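Side-chain contact in hypothetical protein RPA3614 (Rhodopseudomonas palustris, PDB 2HHG), which is of unknown function but belongs to the rhodanese-like family and may transfer sulfur from thiosulfate to cyanide: residues A[8-11]-A[12-16]. Residues are numbered along the deposited sequence; the frame is centred on the assembly and turned at random. Where two conformers were deposited one is given.
Sequences RGIK and AMLDE
Arg-8 and Glu-16 form an end-on, two-nitrogen salt bridge over the first turns of helix 10-18. NH1 of Arg-8 lies 2.8 Å from OE2 of Glu-16, and NH2 of Arg-8 lies 2.9 Å from OE1 of Glu-16; both hydrogen bonds are nearly straight. The oxygens stay within about 6° of the guanidinium plane, but the two planes are tilted 30° against each other, and both NH1 and NH2 lie to one side of the carboxylate plane. With CG anti to the backbone N (chi1 174°) and an extended chain as far as NE, Arg-8 spans from the loop before the helix to Glu-16.

Gly-9 sits at the N-cap position, and its O accepts a hydrogen bond from Met-13 N at 3.2 Å. One water accepts from N of both Gly-9 and Ala-12, satisfying a first-turn amide. Ile-10 O and Lys-11 O continue the i to i+4 ladder to the N atoms of Leu-14 and Asp-15.

Selenomethionine Met-13 places CG over one face of the guanidinium, 3.8 Å from Arg-8 NH2, while its CE approaches Arg-8 O at 3.6 Å. Ile-10 CB merely grazes Leu-14 CD1 at 4.2 Å.

The salt bridge clips the incoming loop to the surface of helix 10-18, which precedes edge strand 22-24 of the parallel sheet, while Met-13 rests on Leu-101 and Leu-14 on Leu-97, Ala-100 and Leu-101 of helix 97-109.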
ATOM      1  N   ARG A   8       4.995   9.293  20.389  1.00 11.51           N
ATOM      2  CA  ARG A   8       4.048   9.032  19.306  1.00 11.73           C
ATOM      3  C   ARG A   8       4.552   7.814  18.556  1.00 11.53           C
ATOM      4  O   ARG A   8       5.583   7.864  17.878  1.00 11.65           O
ATOM      5  CB  ARG A   8       3.928  10.237  18.374  1.00 12.18           C
ATOM      6  CG  ARG A   8       3.080   9.997  17.130  1.00 13.69           C
ATOM      7  CD  ARG A   8       2.957  11.272  16.312  1.00 15.41           C
ATOM      8  NE  ARG A   8       2.385  11.030  14.988  1.00 16.07           N
ATOM      9  CZ  ARG A   8       1.084  10.909  14.736  1.00 16.23           C
ATOM     10  NH1 ARG A   8       0.195  10.993  15.720  1.00 16.42           N
ATOM     11  NH2 ARG A   8       0.671  10.695  13.492  1.00 17.69           N
ATOM     12  N   GLY A   9       3.839   6.707  18.711  1.00 10.92           N
ATOM     13  CA  GLY A   9       4.265   5.446  18.136  1.00 11.28           C
ATOM     14  C   GLY A   9       3.353   4.969  17.029  1.00 10.65           C
ATOM     15  O   GLY A   9       2.439   5.685  16.591  1.00 11.18           O
ATOM     16  N   ILE A  10       3.594   3.745  16.575  1.00 10.45           N
ATOM     17  CA  ILE A  10       2.814   3.202  15.470  1.00 10.13           C
ATOM     18  C   ILE A  10       1.339   3.021  15.820  1.00 10.09           C
ATOM     19  O   ILE A  10       0.487   3.135  14.939  1.00  9.74           O
ATOM     20  CB  ILE A  10       3.413   1.899  14.875  1.00 10.06           C
ATOM     21  CG1 ILE A  10       3.359   0.749  15.887  1.00 11.06           C
ATOM     22  CG2 ILE A  10       4.832   2.146  14.340  1.00 11.08           C
ATOM     23  CD1 ILE A  10       3.620  -0.628  15.278  1.00 12.78           C
ATOM     24  N   LYS A  11       1.029   2.777  17.092  1.00 10.25           N
ATOM     25  CA  LYS A  11      -0.370   2.634  17.487  1.00 11.47           C
ATOM     26  C   LYS A  11      -1.174   3.890  17.133  1.00 11.51           C
ATOM     27  O   LYS A  11      -2.229   3.794  16.503  1.00 11.74           O
ATOM     28  CB  LYS A  11      -0.482   2.302  18.974  1.00 11.96           C
ATOM     29  CG  LYS A  11      -1.903   2.015  19.428  1.00 14.86           C
ATOM     30  CD  LYS A  11      -1.948   1.613  20.893  1.00 18.39           C
ATOM     31  CE  LYS A  11      -3.317   1.083  21.279  1.00 19.52           C
ATOM     32  NZ  LYS A  11      -4.380   2.080  21.000  1.00 22.02           N
ATOM     33  N   ALA A  12      -0.660   5.058  17.512  1.00 11.50           N
ATOM     34  CA  ALA A  12      -1.311   6.329  17.194  1.00 11.53           C
ATOM     35  C   ALA A  12      -1.391   6.559  15.689  1.00 11.31           C
ATOM     36  O   ALA A  12      -2.431   6.960  15.171  1.00 11.36           O
ATOM     37  CB  ALA A  12      -0.588   7.487  17.864  1.00 12.15           C
HETATM   38  N   MSE A  13      -0.290   6.299  14.993  1.00 10.68           N
HETATM   39  CA  MSE A  13      -0.240   6.508  13.547  1.00 10.30           C
HETATM   40  C   MSE A  13      -1.208   5.610  12.797  1.00 10.19           C
HETATM   41  O   MSE A  13      -1.867   6.054  11.853  1.00 10.35           O
HETATM   42  CB  MSE A  13       1.165   6.286  13.008  1.00 10.75           C
HETATM   43  CG  MSE A  13       2.195   7.237  13.562  1.00 12.26           C
HETATM   44 SE   MSE A  13       3.924   6.653  12.965  1.00 21.50          SE
HETATM   45  CE  MSE A  13       4.977   7.565  14.301  1.00 20.25           C
ATOM     46  N   LEU A  14      -1.281   4.350  13.214  1.00  9.82           N
ATOM     47  CA  LEU A  14      -2.146   3.369  12.573  1.00 10.36           C
ATOM     48  C   LEU A  14      -3.622   3.652  12.830  1.00 11.59           C
ATOM     49  O   LEU A  14      -4.449   3.489  11.928  1.00 11.68           O
ATOM     50  CB  LEU A  14      -1.767   1.952  13.001  1.00 10.41           C
ATOM     51  CG  LEU A  14      -0.455   1.432  12.405  1.00  9.94           C
ATOM     52  CD1 LEU A  14       0.023   0.201  13.152  1.00 10.80           C
ATOM     53  CD2 LEU A  14      -0.591   1.142  10.909  1.00 10.46           C
ATOM     54  N   ASP A  15      -3.948   4.089  14.047  1.00 12.45           N
ATOM     55  CA  ASP A  15      -5.317   4.468  14.382  0.50 13.15           C
ATOM     56  C   ASP A  15      -5.783   5.599  13.474  1.00 13.13           C
ATOM     57  O   ASP A  15      -6.872   5.529  12.886  1.00 13.78           O
ATOM     58  CB  ASP A  15      -5.427   4.898  15.848  0.50 13.68           C
ATOM     59  CG  ASP A  15      -6.796   5.468  16.184  0.50 14.78           C
ATOM     60  OD1 ASP A  15      -7.804   4.763  15.970  0.50 15.96           O
ATOM     61  OD2 ASP A  15      -6.863   6.624  16.649  0.50 16.77           O
ATOM     62  N   GLU A  16      -4.954   6.634  13.354  1.00 12.91           N
ATOM     63  CA  GLU A  16      -5.251   7.783  12.500  1.00 12.85           C
ATOM     64  C   GLU A  16      -5.438   7.369  11.043  1.00 12.16           C
ATOM     65  O   GLU A  16      -6.349   7.855  10.366  1.00 12.49           O
ATOM     66  CB  GLU A  16      -4.132   8.822  12.580  1.00 13.46           C
ATOM     67  CG  GLU A  16      -4.073   9.612  13.877  1.00 15.78           C
ATOM     68  CD  GLU A  16      -2.831  10.489  13.981  1.00 17.93           C
ATOM     69  OE1 GLU A  16      -2.161  10.728  12.954  1.00 19.12           O
ATOM     70  OE2 GLU A  16      -2.519  10.939  15.101  1.00 20.80           O
TER
HETATM   71  O   HOH W   1       1.388   5.444  19.758  1.00 21.49           O